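Local coordinates for putative exported protein (Bordetella pertussis Tohama I, PDB 2PFZ), which binds pyroglutamic acid as an extracytoplasmic solute receptor and probably delivers it to a tripartite ATP-independent periplasmic (TRAP) transporter, at residues Y115-P120 with R238-S243; W119-I124 with A203-N208. All coordinates share one frame; numbering follows the deposited sequence.

Interaction 1 of 2, residues Y115-P120 with R238-S243; sequences YSVAWP and RGWKLS. With PCA (pyroglutamic acid), chain B.
The indole of Trp240 lies against the end of strand 111-118, with the backbone at Val117 and Ala118 over one face, well toward the rim. On that face the methyl of Ala118 makes a CH-pi contact, CB sitting 3.8 Å from the centroid of the six-membered ring. At the edge, Trp240 NE1 donates to Ser116 O at 2.8 Å; the proton arrives in the carbonyl plane on a lone pair, although the oxygen is tilted 18° from the indole plane. With CG anti to the carbonyl carbon (chi1 -78°), the ring swings off the helix and reaches the strand. The other indole, Trp119, turns away from the helix and lays a face on the pyroglutamic acid, whose CD is 3.3 Å above its plane.

One helical turn on from Gly239, Ser243 gives a 2.7 Å hydrogen bond from OG to Ala118 O, just where the strand ends. Gly239, having no side chain, lets the helix backbone come up to Val117, whose CG2 rests 3.6 Å from Gly239 C.

The axes of 115-118 and 238-243 run nearly parallel, 7° apart. Phe92 of helix 88-107 meets the Trp240 ring edge-to-face, Tyr88 also bonds Ser243 OG, and helix 14-30 packs on Val117 through His15. This part of helix 222-256 packs beside the end of strand 111-118, an outer strand of the three-stranded antiparallel sheet that leads to pocket residue Trp119.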
# COMPACT_ATOMS: atom_id res chain seq x y z
N TYR A 115 3.67 -4.42 11.93
CA TYR A 115 2.69 -5.19 11.18
C TYR A 115 2.53 -4.60 9.79
O TYR A 115 2.96 -3.49 9.54
CB TYR A 115 1.38 -5.25 11.92
CG TYR A 115 0.56 -3.98 11.96
CD1 TYR A 115 0.69 -3.07 13.03
CD2 TYR A 115 -0.39 -3.70 10.96
CE1 TYR A 115 -0.10 -1.93 13.10
CE2 TYR A 115 -1.20 -2.55 11.03
CZ TYR A 115 -1.03 -1.68 12.10
OH TYR A 115 -1.81 -0.54 12.19
N SER A 116 1.96 -5.39 8.88
CA SER A 116 1.79 -4.96 7.49
C SER A 116 0.42 -5.40 6.99
O SER A 116 0.01 -6.54 7.26
CB SER A 116 2.89 -5.57 6.61
OG SER A 116 2.85 -5.10 5.24
N VAL A 117 -0.32 -4.49 6.34
CA VAL A 117 -1.61 -4.87 5.79
C VAL A 117 -1.81 -4.47 4.34
O VAL A 117 -1.36 -3.43 3.92
CB VAL A 117 -2.87 -4.62 6.71
CG1 VAL A 117 -2.56 -4.08 8.15
CG2 VAL A 117 -4.02 -3.93 6.01
N ALA A 118 -2.46 -5.35 3.60
CA ALA A 118 -2.67 -5.12 2.17
C ALA A 118 -3.82 -4.16 1.94
O ALA A 118 -4.88 -4.29 2.55
CB ALA A 118 -2.96 -6.44 1.45
N TRP A 119 -3.60 -3.21 1.04
CA TRP A 119 -4.68 -2.44 0.40
C TRP A 119 -5.47 -3.43 -0.47
O TRP A 119 -4.97 -4.50 -0.81
CB TRP A 119 -4.08 -1.38 -0.52
CG TRP A 119 -3.51 -0.15 0.15
CD1 TRP A 119 -2.24 0.03 0.60
CD2 TRP A 119 -4.20 1.07 0.37
NE1 TRP A 119 -2.08 1.31 1.10
CE2 TRP A 119 -3.28 1.97 1.00
CE3 TRP A 119 -5.51 1.50 0.15
CZ2 TRP A 119 -3.63 3.26 1.36
CZ3 TRP A 119 -5.86 2.79 0.52
CH2 TRP A 119 -4.92 3.66 1.10
N PRO A 120 -6.72 -3.07 -0.83
CA PRO A 120 -7.51 -3.93 -1.74
C PRO A 120 -6.91 -4.07 -3.16
O PRO A 120 -6.01 -3.31 -3.55
CB PRO A 120 -8.87 -3.25 -1.75
CG PRO A 120 -8.88 -2.44 -0.39
CD PRO A 120 -7.51 -1.93 -0.35
N ARG A 238 -6.84 -7.71 12.17
CA ARG A 238 -7.98 -6.84 11.93
C ARG A 238 -7.86 -6.11 10.60
O ARG A 238 -8.85 -5.92 9.91
CB ARG A 238 -8.14 -5.83 13.07
CG ARG A 238 -9.37 -4.89 12.97
CD ARG A 238 -9.35 -3.79 14.03
NE ARG A 238 -8.80 -4.25 15.28
CZ ARG A 238 -7.66 -3.85 15.87
NH1 ARG A 238 -6.84 -2.91 15.34
NH2 ARG A 238 -7.36 -4.42 17.01
N GLY A 239 -6.65 -5.66 10.26
CA GLY A 239 -6.42 -4.85 9.04
C GLY A 239 -6.66 -5.68 7.78
O GLY A 239 -7.32 -5.21 6.83
N TRP A 240 -6.14 -6.90 7.76
CA TRP A 240 -6.38 -7.78 6.60
C TRP A 240 -7.87 -8.09 6.49
O TRP A 240 -8.44 -8.11 5.38
CB TRP A 240 -5.56 -9.07 6.69
CG TRP A 240 -4.13 -8.86 6.31
CD1 TRP A 240 -3.13 -8.34 7.09
CD2 TRP A 240 -3.54 -9.16 5.04
NE1 TRP A 240 -1.95 -8.30 6.37
CE2 TRP A 240 -2.18 -8.79 5.11
CE3 TRP A 240 -4.03 -9.73 3.84
CZ2 TRP A 240 -1.30 -8.95 4.02
CZ3 TRP A 240 -3.15 -9.88 2.76
CH2 TRP A 240 -1.81 -9.50 2.86
N LYS A 241 -8.49 -8.34 7.64
CA LYS A 241 -9.93 -8.57 7.76
C LYS A 241 -10.74 -7.42 7.16
O LYS A 241 -11.60 -7.64 6.28
CB LYS A 241 -10.30 -8.82 9.23
CG LYS A 241 -11.79 -9.10 9.52
CD LYS A 241 -12.06 -9.06 11.04
CE LYS A 241 -13.57 -9.19 11.38
NZ LYS A 241 -14.25 -10.32 10.66
N LEU A 242 -10.48 -6.20 7.62
CA LEU A 242 -11.27 -5.04 7.18
C LEU A 242 -11.00 -4.68 5.72
O LEU A 242 -11.91 -4.22 5.02
CB LEU A 242 -11.05 -3.83 8.10
CG LEU A 242 -11.73 -3.79 9.49
CD1 LEU A 242 -11.74 -5.13 10.34
CD2 LEU A 242 -11.14 -2.64 10.32
N SER A 243 -9.78 -4.92 5.26
CA SER A 243 -9.42 -4.62 3.88
C SER A 243 -10.27 -5.48 2.94
O SER A 243 -10.90 -4.95 2.02
CB SER A 243 -7.94 -4.91 3.65
OG SER A 243 -7.56 -4.48 2.34
N PCA B . -4.49 3.59 -2.40
CA PCA B . -3.21 4.28 -2.13
CB PCA B . -2.03 3.34 -2.34
CG PCA B . -2.61 2.02 -2.81
CD PCA B . -4.10 2.25 -2.75
OE PCA B . -4.93 1.35 -2.96
C PCA B . -3.09 5.40 -3.14
O PCA B . -2.30 6.34 -2.99
OXT PCA B . -3.81 5.35 -4.16

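Interaction 2 of 2, residues W119-I124 with A203-N208; sequences WPPQGI and AWLPKN. With PCA (pyroglutamic acid), chain B.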
# COMPACT_ATOMS: atom_id res chain seq x y z
N TRP A 119 -3.60 -3.21 1.04
CA TRP A 119 -4.68 -2.44 0.40
C TRP A 119 -5.47 -3.43 -0.47
O TRP A 119 -4.97 -4.50 -0.81
CB TRP A 119 -4.08 -1.38 -0.52
CG TRP A 119 -3.51 -0.15 0.15
CD1 TRP A 119 -2.24 0.03 0.60
CD2 TRP A 119 -4.20 1.07 0.37
NE1 TRP A 119 -2.08 1.31 1.10
CE2 TRP A 119 -3.28 1.97 1.00
CE3 TRP A 119 -5.51 1.50 0.15
CZ2 TRP A 119 -3.63 3.26 1.36
CZ3 TRP A 119 -5.86 2.79 0.52
CH2 TRP A 119 -4.92 3.66 1.10
N PRO A 120 -6.72 -3.07 -0.83
CA PRO A 120 -7.51 -3.93 -1.74
C PRO A 120 -6.91 -4.07 -3.16
O PRO A 120 -6.01 -3.31 -3.55
CB PRO A 120 -8.87 -3.25 -1.75
CG PRO A 120 -8.88 -2.44 -0.39
CD PRO A 120 -7.51 -1.93 -0.35
N PRO A 121 -7.38 -5.08 -3.91
CA PRO A 121 -6.81 -5.34 -5.24
C PRO A 121 -6.92 -4.15 -6.18
O PRO A 121 -7.95 -3.47 -6.21
CB PRO A 121 -7.63 -6.52 -5.73
CG PRO A 121 -8.06 -7.22 -4.46
CD PRO A 121 -8.43 -6.07 -3.58
N GLN A 122 -5.84 -3.89 -6.89
CA GLN A 122 -5.72 -2.63 -7.63
C GLN A 122 -6.33 -2.69 -9.00
O GLN A 122 -5.99 -3.57 -9.80
CB GLN A 122 -4.26 -2.24 -7.76
CG GLN A 122 -3.56 -2.20 -6.38
CD GLN A 122 -3.82 -0.94 -5.57
OE1 GLN A 122 -4.47 -0.98 -4.52
NE2 GLN A 122 -3.28 0.16 -6.02
N GLY A 123 -7.18 -1.70 -9.29
CA GLY A 123 -7.83 -1.61 -10.60
C GLY A 123 -7.49 -0.30 -11.26
O GLY A 123 -6.75 0.51 -10.70
N ILE A 124 -8.02 -0.09 -12.45
CA ILE A 124 -7.72 1.10 -13.24
C ILE A 124 -8.92 1.97 -13.27
O ILE A 124 -9.99 1.55 -13.76
CB ILE A 124 -7.39 0.77 -14.72
CG1 ILE A 124 -6.41 -0.41 -14.81
CG2 ILE A 124 -6.81 2.03 -15.41
CD1 ILE A 124 -6.37 -1.06 -16.23
N ALA A 203 -4.82 -6.29 -9.99
CA ALA A 203 -3.48 -6.49 -10.54
C ALA A 203 -2.41 -6.76 -9.51
O ALA A 203 -1.46 -7.51 -9.76
CB ALA A 203 -3.08 -5.31 -11.49
N TRP A 204 -2.57 -6.15 -8.33
CA TRP A 204 -1.66 -6.39 -7.21
C TRP A 204 -2.36 -5.91 -5.96
O TRP A 204 -3.42 -5.29 -6.04
CB TRP A 204 -0.28 -5.71 -7.41
CG TRP A 204 -0.26 -4.22 -7.36
CD1 TRP A 204 -0.00 -3.42 -6.26
CD2 TRP A 204 -0.47 -3.32 -8.46
NE1 TRP A 204 -0.08 -2.08 -6.60
CE2 TRP A 204 -0.36 -2.00 -7.95
CE3 TRP A 204 -0.76 -3.51 -9.82
CZ2 TRP A 204 -0.51 -0.86 -8.77
CZ3 TRP A 204 -0.92 -2.38 -10.64
CH2 TRP A 204 -0.80 -1.07 -10.10
N LEU A 205 -1.77 -6.19 -4.80
CA LEU A 205 -2.29 -5.72 -3.53
C LEU A 205 -1.11 -5.12 -2.76
O LEU A 205 -0.38 -5.83 -2.07
CB LEU A 205 -2.99 -6.81 -2.71
CG LEU A 205 -4.37 -7.37 -3.12
CD1 LEU A 205 -4.21 -8.34 -4.30
CD2 LEU A 205 -5.08 -8.10 -1.97
N PRO A 206 -0.95 -3.80 -2.84
CA PRO A 206 0.23 -3.22 -2.22
C PRO A 206 -0.01 -3.11 -0.72
O PRO A 206 -1.13 -2.86 -0.30
CB PRO A 206 0.30 -1.83 -2.86
CG PRO A 206 -1.13 -1.46 -3.13
CD PRO A 206 -1.89 -2.77 -3.34
N LYS A 207 1.04 -3.27 0.08
CA LYS A 207 0.86 -3.20 1.54
C LYS A 207 1.37 -1.90 2.13
O LYS A 207 2.34 -1.33 1.63
CB LYS A 207 1.56 -4.37 2.24
CG LYS A 207 1.08 -5.78 1.78
CD LYS A 207 1.67 -6.93 2.64
CE LYS A 207 3.19 -6.98 2.54
NZ LYS A 207 3.64 -7.06 1.11
N ASN A 208 0.71 -1.44 3.18
CA ASN A 208 1.33 -0.51 4.15
C ASN A 208 2.05 -1.31 5.22
O ASN A 208 1.78 -2.50 5.40
CB ASN A 208 0.26 0.40 4.76
CG ASN A 208 -0.25 1.42 3.77
OD1 ASN A 208 0.25 1.52 2.65
ND2 ASN A 208 -1.26 2.18 4.17
N PCA B . -4.49 3.59 -2.40
CA PCA B . -3.21 4.28 -2.13
CB PCA B . -2.03 3.34 -2.34
CG PCA B . -2.61 2.02 -2.81
CD PCA B . -4.10 2.25 -2.75
OE PCA B . -4.93 1.35 -2.96
C PCA B . -3.09 5.40 -3.14
O PCA B . -2.30 6.34 -2.99
OXT PCA B . -3.81 5.35 -4.16
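Trp119 and Gln122 reach across to Pro206, and all three residues line the pyroglutamic acid pocket. Trp119 is gripped twice. Its backbone N gives a 2.8 Å hydrogen bond to Pro206 O, which fixes the main chain, while indole NE1 donates to Asn208 OD1, also at 2.8 Å. That oxygen lies close to the indole plane, but the proton comes from above the amide plane rather than along a lone pair, the two flat groups being turned 86° apart. This second bond should limit rotation of the indole.

Gln122 has CG anti to its carbonyl carbon (chi1 -54°), which sets CG over the five-membered ring of Trp204, 3.5 Å from its centroid, in a CH-pi contact. The bend at chi2 (-79°) then turns the carboxamide toward the ligand and the Pro206 ring. Pro206 presents CG to the ligand ring at 3.8 Å and packs CD against Trp119 CB.

Backbone bonds complete the seam: Gln122 N to Trp204 O, and Ala203 N to Gln122 O at 3.0 Å. Pro121 and Leu205 lie side by side, CG to CG.

The two segments run roughly antiparallel as paired linkers between the mixed sheet of strand 123-126 and the antiparallel sheet of strand 207-213, consistent with the interdomain hinge of periplasmic binding proteins. Tyr88 of helix 88-107 packs on Pro120 and Leu205, Asn247 of helix 222-256 on Pro120 and Pro121, and Met180 of strand 178-181 on Trp204.

In the fold
After strand 2-6, helix 14-30 and helix 88-107, among others, the chain reaches strand 111-118. Interaction 1 starts on this strand and interaction 2 at Trp119 directly after it; they share Trp119 and Pro120. Interaction 2 closes first, when residues 203-208 return alongside 119-124 after an excursion through much of the six-stranded mixed sheet. Interaction 1 closes later, at helix 222-256, so the loop between 119-124 and 203-208 is nested within the larger one. Strands 111-118 and 207-213 are sheet neighbours, and Val117 O meets Asn208 N at 3.0 Å, a probable hydrogen bond. Interaction 1 ties the antiparallel sheet to the long helix; interaction 2 pairs the connections between the sheets beside the bound ligand.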